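Local coordinates for protein endonuclease and methylase LlaGI (Lactococcus lactis, PDB 5FFJ) that probably recognises, methylates and, in its complete form, cleaves DNA, as a Type ISP restriction-modification enzyme with a helicase-like ATPase, at residues Leu1180-Gly1185 with Met1203-Gly1208; Asp1191-Ile1196 with Tyr1339-Arg1344. One frame throughout, in Å; residues are numbered along the deposited sequence.

Interaction 1: Leu1180-Gly1185 with Met1203-Gly1208; sequences LINISG and MHVIGG. With nucleotides of chain C; nucleotides of chain B.
ND2 of Asn1182, a side chain crossing that of Val1205 at about a right angle, is gripped by Ser1201 OG and, weakly, by Leu1195 O. This hold fixes the buried amide, and its carbon CG serves as a surface for Val1205 CG2, 3.7 Å away. Ile1206 fills the next place along strand 1180-1184. With CG1 beside the backbone N (chi1 -52°), Ile1206 CD1 reaches the peptide, 3.4 Å from Asn1182 O, while CG2 lies against Ser1184. A branched apolar residue suits this place because the polar atoms it covers are already satisfied: Asn1182 O takes a bond from Thr1194 OG1, and Ser1184 OG is bonded to the backbone N of Ala1193.

On the DNA side of the same loop, His1204 ND1 donates to Gly1207 O at 3.1 Å, on a carbonyl lone pair and in the ring plane, which fixes the ring's rotation. His1204 NE2 donates to N7 of DG16 of chain C at 3.1 Å and 156°, and N7 of DG15 of chain C lies over one ring face. A loop braced on a sheet and contacting purine N7 atoms in the major groove is consistent with a DNA target-recognition domain.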
loop_
_atom_site.group_PDB
_atom_site.type_symbol
_atom_site.label_atom_id
_atom_site.label_comp_id
_atom_site.label_asym_id
_atom_site.label_seq_id
_atom_site.Cartn_x
_atom_site.Cartn_y
_atom_site.Cartn_z
ATOM N N LEU A 1180 -35.072 -20.334 -2.389
ATOM C CA LEU A 1180 -33.760 -20.879 -2.714
ATOM C C LEU A 1180 -32.975 -21.218 -1.452
ATOM O O LEU A 1180 -33.023 -20.502 -0.453
ATOM C CB LEU A 1180 -32.969 -19.911 -3.604
ATOM C CG LEU A 1180 -32.959 -18.410 -3.309
ATOM C CD1 LEU A 1180 -31.964 -18.058 -2.230
ATOM C CD2 LEU A 1180 -32.626 -17.652 -4.579
ATOM N N ILE A 1181 -32.275 -22.346 -1.509
ATOM C CA ILE A 1181 -31.427 -22.798 -0.417
ATOM C C ILE A 1181 -29.998 -22.345 -0.666
ATOM O O ILE A 1181 -29.282 -22.956 -1.458
ATOM C CB ILE A 1181 -31.453 -24.332 -0.272
ATOM C CG1 ILE A 1181 -32.887 -24.819 -0.074
ATOM C CG2 ILE A 1181 -30.572 -24.775 0.893
ATOM C CD1 ILE A 1181 -33.032 -26.321 -0.118
ATOM N N ASN A 1182 -29.582 -21.273 -0.003
ATOM C CA ASN A 1182 -28.196 -20.841 -0.102
ATOM C C ASN A 1182 -27.276 -21.818 0.618
ATOM O O ASN A 1182 -27.625 -22.350 1.673
ATOM C CB ASN A 1182 -28.010 -19.437 0.472
ATOM C CG ASN A 1182 -28.792 -18.388 -0.289
ATOM O OD1 ASN A 1182 -28.511 -18.110 -1.454
ATOM N ND2 ASN A 1182 -29.771 -17.786 0.373
ATOM N N ILE A 1183 -26.106 -22.050 0.036
ATOM C CA ILE A 1183 -25.110 -22.932 0.633
ATOM C C ILE A 1183 -23.703 -22.372 0.470
ATOM O O ILE A 1183 -23.439 -21.593 -0.450
ATOM C CB ILE A 1183 -25.147 -24.342 0.003
ATOM C CG1 ILE A 1183 -25.058 -24.241 -1.523
ATOM C CG2 ILE A 1183 -26.411 -25.088 0.424
ATOM C CD1 ILE A 1183 -24.843 -25.569 -2.216
ATOM N N SER A 1184 -22.803 -22.771 1.365
ATOM C CA SER A 1184 -21.386 -22.483 1.193
ATOM C C SER A 1184 -20.966 -23.094 -0.138
ATOM O O SER A 1184 -21.471 -24.151 -0.521
ATOM C CB SER A 1184 -20.550 -23.047 2.348
ATOM O OG SER A 1184 -21.129 -22.755 3.607
ATOM N N GLY A 1185 -20.056 -22.431 -0.842
ATOM C CA GLY A 1185 -19.686 -22.849 -2.181
ATOM C C GLY A 1185 -18.223 -23.197 -2.337
ATOM O O GLY A 1185 -17.346 -22.421 -1.967
ATOM N N MET A 1203 -23.741 -13.094 -3.200
ATOM C CA MET A 1203 -22.779 -14.180 -3.218
ATOM C C MET A 1203 -22.232 -14.421 -1.819
ATOM O O MET A 1203 -21.791 -15.522 -1.498
ATOM C CB MET A 1203 -21.640 -13.866 -4.188
ATOM C CG MET A 1203 -20.638 -14.991 -4.390
ATOM S SD MET A 1203 -19.079 -14.361 -5.011
ATOM C CE MET A 1203 -19.060 -15.065 -6.642
ATOM N N HIS A 1204 -22.269 -13.391 -0.984
ATOM C CA HIS A 1204 -21.623 -13.470 0.314
ATOM C C HIS A 1204 -22.624 -13.688 1.444
ATOM O O HIS A 1204 -22.341 -13.381 2.602
ATOM C CB HIS A 1204 -20.798 -12.208 0.546
ATOM C CG HIS A 1204 -19.691 -12.037 -0.447
ATOM N ND1 HIS A 1204 -18.700 -12.980 -0.623
ATOM C CD2 HIS A 1204 -19.429 -11.048 -1.333
ATOM C CE1 HIS A 1204 -17.869 -12.572 -1.567
ATOM N NE2 HIS A 1204 -18.289 -11.403 -2.015
ATOM N N VAL A 1205 -23.784 -14.244 1.107
ATOM C CA VAL A 1205 -24.742 -14.653 2.126
ATOM C C VAL A 1205 -24.116 -15.757 2.972
ATOM O O VAL A 1205 -24.375 -15.862 4.170
ATOM C CB VAL A 1205 -26.072 -15.153 1.517
ATOM C CG1 VAL A 1205 -26.822 -14.004 0.867
ATOM C CG2 VAL A 1205 -25.823 -16.282 0.516
ATOM N N ILE A 1206 -23.295 -16.585 2.332
ATOM C CA ILE A 1206 -22.537 -17.617 3.030
ATOM C C ILE A 1206 -21.131 -17.721 2.446
ATOM O O ILE A 1206 -20.919 -18.333 1.398
ATOM C CB ILE A 1206 -23.223 -18.993 2.951
ATOM C CG1 ILE A 1206 -24.682 -18.893 3.402
ATOM C CG2 ILE A 1206 -22.483 -19.995 3.825
ATOM C CD1 ILE A 1206 -25.462 -20.172 3.215
ATOM N N GLY A 1207 -20.174 -17.104 3.128
ATOM C CA GLY A 1207 -18.778 -17.206 2.746
ATOM C C GLY A 1207 -18.406 -16.295 1.594
ATOM O O GLY A 1207 -19.010 -15.238 1.411
ATOM N N GLY A 1208 -17.409 -16.713 0.817
ATOM C CA GLY A 1208 -16.861 -15.890 -0.249
ATOM C C GLY A 1208 -17.482 -16.205 -1.595
ATOM O O GLY A 1208 -17.493 -15.369 -2.496
ATOM P P DG C 15 -18.464 -5.935 3.178
ATOM O OP1 DG C 15 -18.995 -4.573 3.421
ATOM O OP2 DG C 15 -19.162 -7.096 3.775
ATOM O "O5'" DG C 15 -18.332 -6.209 1.606
ATOM C "C5'" DG C 15 -18.624 -5.176 0.664
ATOM C "C4'" DG C 15 -17.513 -5.047 -0.359
ATOM O "O4'" DG C 15 -16.520 -6.089 -0.119
ATOM C "C3'" DG C 15 -17.955 -5.215 -1.813
ATOM O "O3'" DG C 15 -17.232 -4.314 -2.676
ATOM C "C2'" DG C 15 -17.640 -6.680 -2.088
ATOM C "C1'" DG C 15 -16.373 -6.890 -1.275
ATOM N N9 DG C 15 -16.129 -8.280 -0.867
ATOM C C8 DG C 15 -16.921 -9.067 -0.062
ATOM N N7 DG C 15 -16.435 -10.266 0.134
ATOM C C5 DG C 15 -15.245 -10.274 -0.582
ATOM C C6 DG C 15 -14.281 -11.302 -0.747
ATOM O O6 DG C 15 -14.291 -12.449 -0.276
ATOM N N1 DG C 15 -13.224 -10.891 -1.554
ATOM C C2 DG C 15 -13.111 -9.646 -2.129
ATOM N N2 DG C 15 -12.021 -9.431 -2.875
ATOM N N3 DG C 15 -14.004 -8.679 -1.983
ATOM C C4 DG C 15 -15.042 -9.060 -1.201
ATOM P P DG C 16 -17.742 -4.018 -4.174
ATOM O OP1 DG C 16 -18.027 -2.572 -4.284
ATOM O OP2 DG C 16 -18.804 -4.999 -4.497
ATOM O "O5'" DG C 16 -16.464 -4.353 -5.078
ATOM C "C5'" DG C 16 -15.686 -5.494 -4.758
ATOM C "C4'" DG C 16 -14.623 -5.782 -5.801
ATOM O "O4'" DG C 16 -14.054 -7.084 -5.515
ATOM C "C3'" DG C 16 -15.116 -5.935 -7.226
ATOM O "O3'" DG C 16 -14.023 -5.958 -8.133
ATOM C "C2'" DG C 16 -15.759 -7.295 -7.133
ATOM C "C1'" DG C 16 -14.662 -8.043 -6.378
ATOM N N9 DG C 16 -15.121 -9.170 -5.581
ATOM C C8 DG C 16 -16.325 -9.315 -4.934
ATOM N N7 DG C 16 -16.434 -10.450 -4.295
ATOM C C5 DG C 16 -15.224 -11.090 -4.536
ATOM C C6 DG C 16 -14.753 -12.353 -4.107
ATOM O O6 DG C 16 -15.332 -13.190 -3.400
ATOM N N1 DG C 16 -13.467 -12.610 -4.581
ATOM C C2 DG C 16 -12.735 -11.754 -5.371
ATOM N N2 DG C 16 -11.514 -12.166 -5.735
ATOM N N3 DG C 16 -13.167 -10.575 -5.777
ATOM C C4 DG C 16 -14.412 -10.311 -5.324
ATOM P P DT B 8 -14.471 -22.867 -8.794
ATOM O OP1 DT B 8 -13.808 -24.134 -9.175
ATOM O OP2 DT B 8 -15.705 -22.915 -7.978
ATOM O "O5'" DT B 8 -13.418 -21.937 -8.025
ATOM C "C5'" DT B 8 -12.295 -21.389 -8.727
ATOM C "C4'" DT B 8 -11.556 -20.370 -7.873
ATOM O "O4'" DT B 8 -12.027 -19.022 -8.201
ATOM C "C3'" DT B 8 -11.774 -20.505 -6.370
ATOM O "O3'" DT B 8 -10.626 -20.062 -5.647
ATOM C "C2'" DT B 8 -12.972 -19.597 -6.158
ATOM C "C1'" DT B 8 -12.581 -18.423 -7.038
ATOM N N1 DT B 8 -13.711 -17.495 -7.436
ATOM C C2 DT B 8 -13.414 -16.198 -7.796
ATOM O O2 DT B 8 -12.282 -15.751 -7.812
ATOM N N3 DT B 8 -14.493 -15.436 -8.145
ATOM C C4 DT B 8 -15.811 -15.821 -8.168
ATOM O O4 DT B 8 -16.700 -15.050 -8.498
ATOM C C5 DT B 8 -16.065 -17.190 -7.772
ATOM C C7 DT B 8 -17.468 -17.734 -7.750
ATOM C C6 DT B 8 -15.015 -17.952 -7.430
#

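Interaction 2: Asp1191-Ile1196 with Tyr1339-Arg1344; sequences DFATLI and YVVNGR. With nucleotides of chain C.
Ala1193 points its CB at the backbone of Val1341 and Asn1342, at the turn end of a small beta hairpin formed by strands 1340-1341 and 1344-1345. The two segments cross at about 103°. Ala1193 CB rests on the hairpin main chain, 3.7 Å from Asn1342 N and 4.0 Å from Val1341 CA, and Val1341 CG2 lies 4.4 Å from the same CB. A methyl suits so close an approach. Deeper in, Leu1195 and Tyr1339 cross at about a right angle, Leu1195 CD1 meeting Tyr1339 OH at 4.0 Å. The ring is thrown out from the hairpin with CG opposite the backbone N (chi1 176°), which brings its far end to the leucine, while helix 1377-1398 packs against the ring.

The turn from Val1341 to Arg1344 is of type II', closed by a weak bond from Arg1344 N to Val1341 O (3.3 Å); Val1341 N to Arg1344 O, at 3.0 Å, completes the hairpin pair. Asn1342 takes the positive phi of the first corner, which asparagine accepts more readily than most non-glycine residues, and Gly1343 follows it. Beyond the turn, Arg1344 NH2 donates a hydrogen bond to OP1 of DT14 of chain C, 2.7 Å away, while NH1 forms a salt bridge with Asp1352 and Trp1349 gives a cation-pi contact. Cutting this side chain back to alanine is likely to leave the phosphate of DT14 of chain C without this positive partner and Asp1352 without its mate. A bend at chi3 (-57°) turns the Arg1344 guanidinium so that OP1 lies at its edge, in its plane.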
loop_
_atom_site.group_PDB
_atom_site.type_symbol
_atom_site.label_atom_id
_atom_site.label_comp_id
_atom_site.label_asym_id
_atom_site.label_seq_id
_atom_site.Cartn_x
_atom_site.Cartn_y
_atom_site.Cartn_z
ATOM N N ASP A 1191 -16.520 -23.752 8.032
ATOM C CA ASP A 1191 -17.372 -24.936 8.005
ATOM C C ASP A 1191 -18.590 -24.730 7.112
ATOM O O ASP A 1191 -19.081 -23.611 6.955
ATOM C CB ASP A 1191 -17.824 -25.302 9.419
ATOM C CG ASP A 1191 -16.661 -25.595 10.345
ATOM O OD1 ASP A 1191 -15.574 -25.955 9.844
ATOM O OD2 ASP A 1191 -16.834 -25.467 11.575
ATOM N N PHE A 1192 -19.077 -25.824 6.534
ATOM C CA PHE A 1192 -20.223 -25.779 5.638
ATOM C C PHE A 1192 -21.492 -25.359 6.374
ATOM O O PHE A 1192 -21.785 -25.857 7.460
ATOM C CB PHE A 1192 -20.431 -27.144 4.973
ATOM C CG PHE A 1192 -21.614 -27.196 4.047
ATOM C CD1 PHE A 1192 -21.487 -26.823 2.720
ATOM C CD2 PHE A 1192 -22.852 -27.615 4.504
ATOM C CE1 PHE A 1192 -22.573 -26.868 1.867
ATOM C CE2 PHE A 1192 -23.942 -27.661 3.654
ATOM C CZ PHE A 1192 -23.801 -27.287 2.334
ATOM N N ALA A 1193 -22.237 -24.439 5.767
ATOM C CA ALA A 1193 -23.506 -23.975 6.316
ATOM C C ALA A 1193 -24.527 -23.787 5.200
ATOM O O ALA A 1193 -24.168 -23.710 4.024
ATOM C CB ALA A 1193 -23.313 -22.673 7.077
ATOM N N THR A 1194 -25.799 -23.720 5.578
ATOM C CA THR A 1194 -26.872 -23.471 4.624
ATOM C C THR A 1194 -27.962 -22.626 5.270
ATOM O O THR A 1194 -28.293 -22.810 6.442
ATOM C CB THR A 1194 -27.482 -24.788 4.094
ATOM O OG1 THR A 1194 -28.532 -24.495 3.164
ATOM C CG2 THR A 1194 -28.040 -25.625 5.232
ATOM N N LEU A 1195 -28.506 -21.690 4.500
ATOM C CA LEU A 1195 -29.574 -20.820 4.976
ATOM C C LEU A 1195 -30.565 -20.551 3.852
ATOM O O LEU A 1195 -30.189 -20.074 2.782
ATOM C CB LEU A 1195 -29.001 -19.503 5.505
ATOM C CG LEU A 1195 -29.991 -18.526 6.141
ATOM C CD1 LEU A 1195 -30.794 -19.202 7.241
ATOM C CD2 LEU A 1195 -29.252 -17.314 6.689
ATOM N N ILE A 1196 -31.832 -20.862 4.096
ATOM C CA ILE A 1196 -32.862 -20.679 3.085
ATOM C C ILE A 1196 -33.288 -19.217 3.030
ATOM O O ILE A 1196 -33.334 -18.535 4.055
ATOM C CB ILE A 1196 -34.084 -21.582 3.360
ATOM C CG1 ILE A 1196 -35.031 -21.583 2.159
ATOM C CG2 ILE A 1196 -34.806 -21.139 4.625
ATOM C CD1 ILE A 1196 -36.033 -22.714 2.189
ATOM N N TYR A 1339 -24.932 -21.639 17.066
ATOM C CA TYR A 1339 -25.525 -21.635 15.732
ATOM C C TYR A 1339 -24.755 -20.685 14.833
ATOM O O TYR A 1339 -24.797 -19.469 15.020
ATOM C CB TYR A 1339 -27.000 -21.236 15.769
ATOM C CG TYR A 1339 -27.608 -21.128 14.387
ATOM C CD1 TYR A 1339 -27.534 -22.190 13.494
ATOM C CD2 TYR A 1339 -28.248 -19.967 13.971
ATOM C CE1 TYR A 1339 -28.078 -22.101 12.228
ATOM C CE2 TYR A 1339 -28.800 -19.870 12.702
ATOM C CZ TYR A 1339 -28.710 -20.942 11.837
ATOM O OH TYR A 1339 -29.254 -20.861 10.574
ATOM N N VAL A 1340 -24.062 -21.254 13.852
ATOM C CA VAL A 1340 -23.127 -20.509 13.023
ATOM C C VAL A 1340 -23.449 -20.639 11.538
ATOM O O VAL A 1340 -23.709 -21.735 11.037
ATOM C CB VAL A 1340 -21.682 -20.991 13.283
ATOM C CG1 VAL A 1340 -20.753 -20.625 12.131
ATOM C CG2 VAL A 1340 -21.166 -20.411 14.593
ATOM N N VAL A 1341 -23.426 -19.502 10.849
ATOM C CA VAL A 1341 -23.523 -19.461 9.395
ATOM C C VAL A 1341 -22.232 -18.820 8.889
ATOM O O VAL A 1341 -21.841 -17.744 9.346
ATOM C CB VAL A 1341 -24.775 -18.686 8.908
ATOM C CG1 VAL A 1341 -24.917 -17.354 9.632
ATOM C CG2 VAL A 1341 -24.730 -18.481 7.398
ATOM N N ASN A 1342 -21.585 -19.498 7.946
ATOM C CA ASN A 1342 -20.185 -19.253 7.622
ATOM C C ASN A 1342 -19.372 -19.650 8.858
ATOM O O ASN A 1342 -19.515 -20.776 9.341
ATOM C CB ASN A 1342 -19.956 -17.797 7.193
ATOM C CG ASN A 1342 -18.731 -17.632 6.305
ATOM O OD1 ASN A 1342 -18.197 -18.608 5.776
ATOM N ND2 ASN A 1342 -18.287 -16.391 6.126
ATOM N N GLY A 1343 -18.540 -18.750 9.380
ATOM C CA GLY A 1343 -17.809 -19.015 10.610
ATOM C C GLY A 1343 -18.294 -18.157 11.769
ATOM O O GLY A 1343 -17.700 -18.165 12.850
ATOM N N ARG A 1344 -19.384 -17.426 11.549
ATOM C CA ARG A 1344 -19.863 -16.430 12.508
ATOM C C ARG A 1344 -21.249 -16.775 13.055
ATOM O O ARG A 1344 -22.120 -17.203 12.296
ATOM C CB ARG A 1344 -19.901 -15.052 11.843
ATOM C CG ARG A 1344 -20.190 -13.901 12.790
ATOM C CD ARG A 1344 -20.149 -12.569 12.062
ATOM N NE ARG A 1344 -18.864 -12.344 11.404
ATOM C CZ ARG A 1344 -18.605 -11.322 10.594
ATOM N NH1 ARG A 1344 -19.541 -10.423 10.332
ATOM N NH2 ARG A 1344 -17.406 -11.200 10.040
ATOM P P DT C 14 -15.382 -9.987 7.294
ATOM O OP1 DT C 14 -16.300 -9.413 8.309
ATOM O OP2 DT C 14 -15.630 -11.349 6.771
ATOM O "O5'" DT C 14 -15.294 -8.973 6.061
ATOM C "C5'" DT C 14 -14.949 -7.610 6.300
ATOM C "C4'" DT C 14 -15.106 -6.776 5.043
ATOM O "O4'" DT C 14 -13.947 -6.966 4.175
ATOM C "C3'" DT C 14 -16.326 -7.124 4.187
ATOM O "O3'" DT C 14 -16.942 -5.930 3.693
ATOM C "C2'" DT C 14 -15.718 -7.973 3.076
ATOM C "C1'" DT C 14 -14.396 -7.259 2.870
ATOM N N1 DT C 14 -13.328 -8.045 2.149
ATOM C C2 DT C 14 -12.560 -7.411 1.194
ATOM O O2 DT C 14 -12.707 -6.243 0.886
ATOM N N3 DT C 14 -11.608 -8.198 0.605
ATOM C C4 DT C 14 -11.344 -9.528 0.867
ATOM O O4 DT C 14 -10.463 -10.148 0.280
ATOM C C5 DT C 14 -12.178 -10.135 1.881
ATOM C C7 DT C 14 -11.985 -11.580 2.253
ATOM C C6 DT C 14 -13.117 -9.373 2.469
#

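Both interactions brace the same antiparallel sheet of the specificity domain, where strands 1180-1184 and 1194-1197 are neighbours, and their centres lie about 9 Å apart. Interaction 1 is wholly buried, its aliphatic groups packed on a strand whose covered polar atoms, Asn1182 O and Ser1184 OG, are bonded to strand 1194-1197 and its lead-in. Interaction 2 is only partly buried: its apolar part is small, and Asp1191 at one end is exposed. The two meet where Gly1207 CA packs on Asn1342 OD1, so the loop and the hairpin turn lie side by side. Their DNA chemistry differs: residues 1203-1208 touch base edges, where sequence may be sensed, whereas the hairpin 1339-1344 holds a backbone phosphate in the same DNA strand.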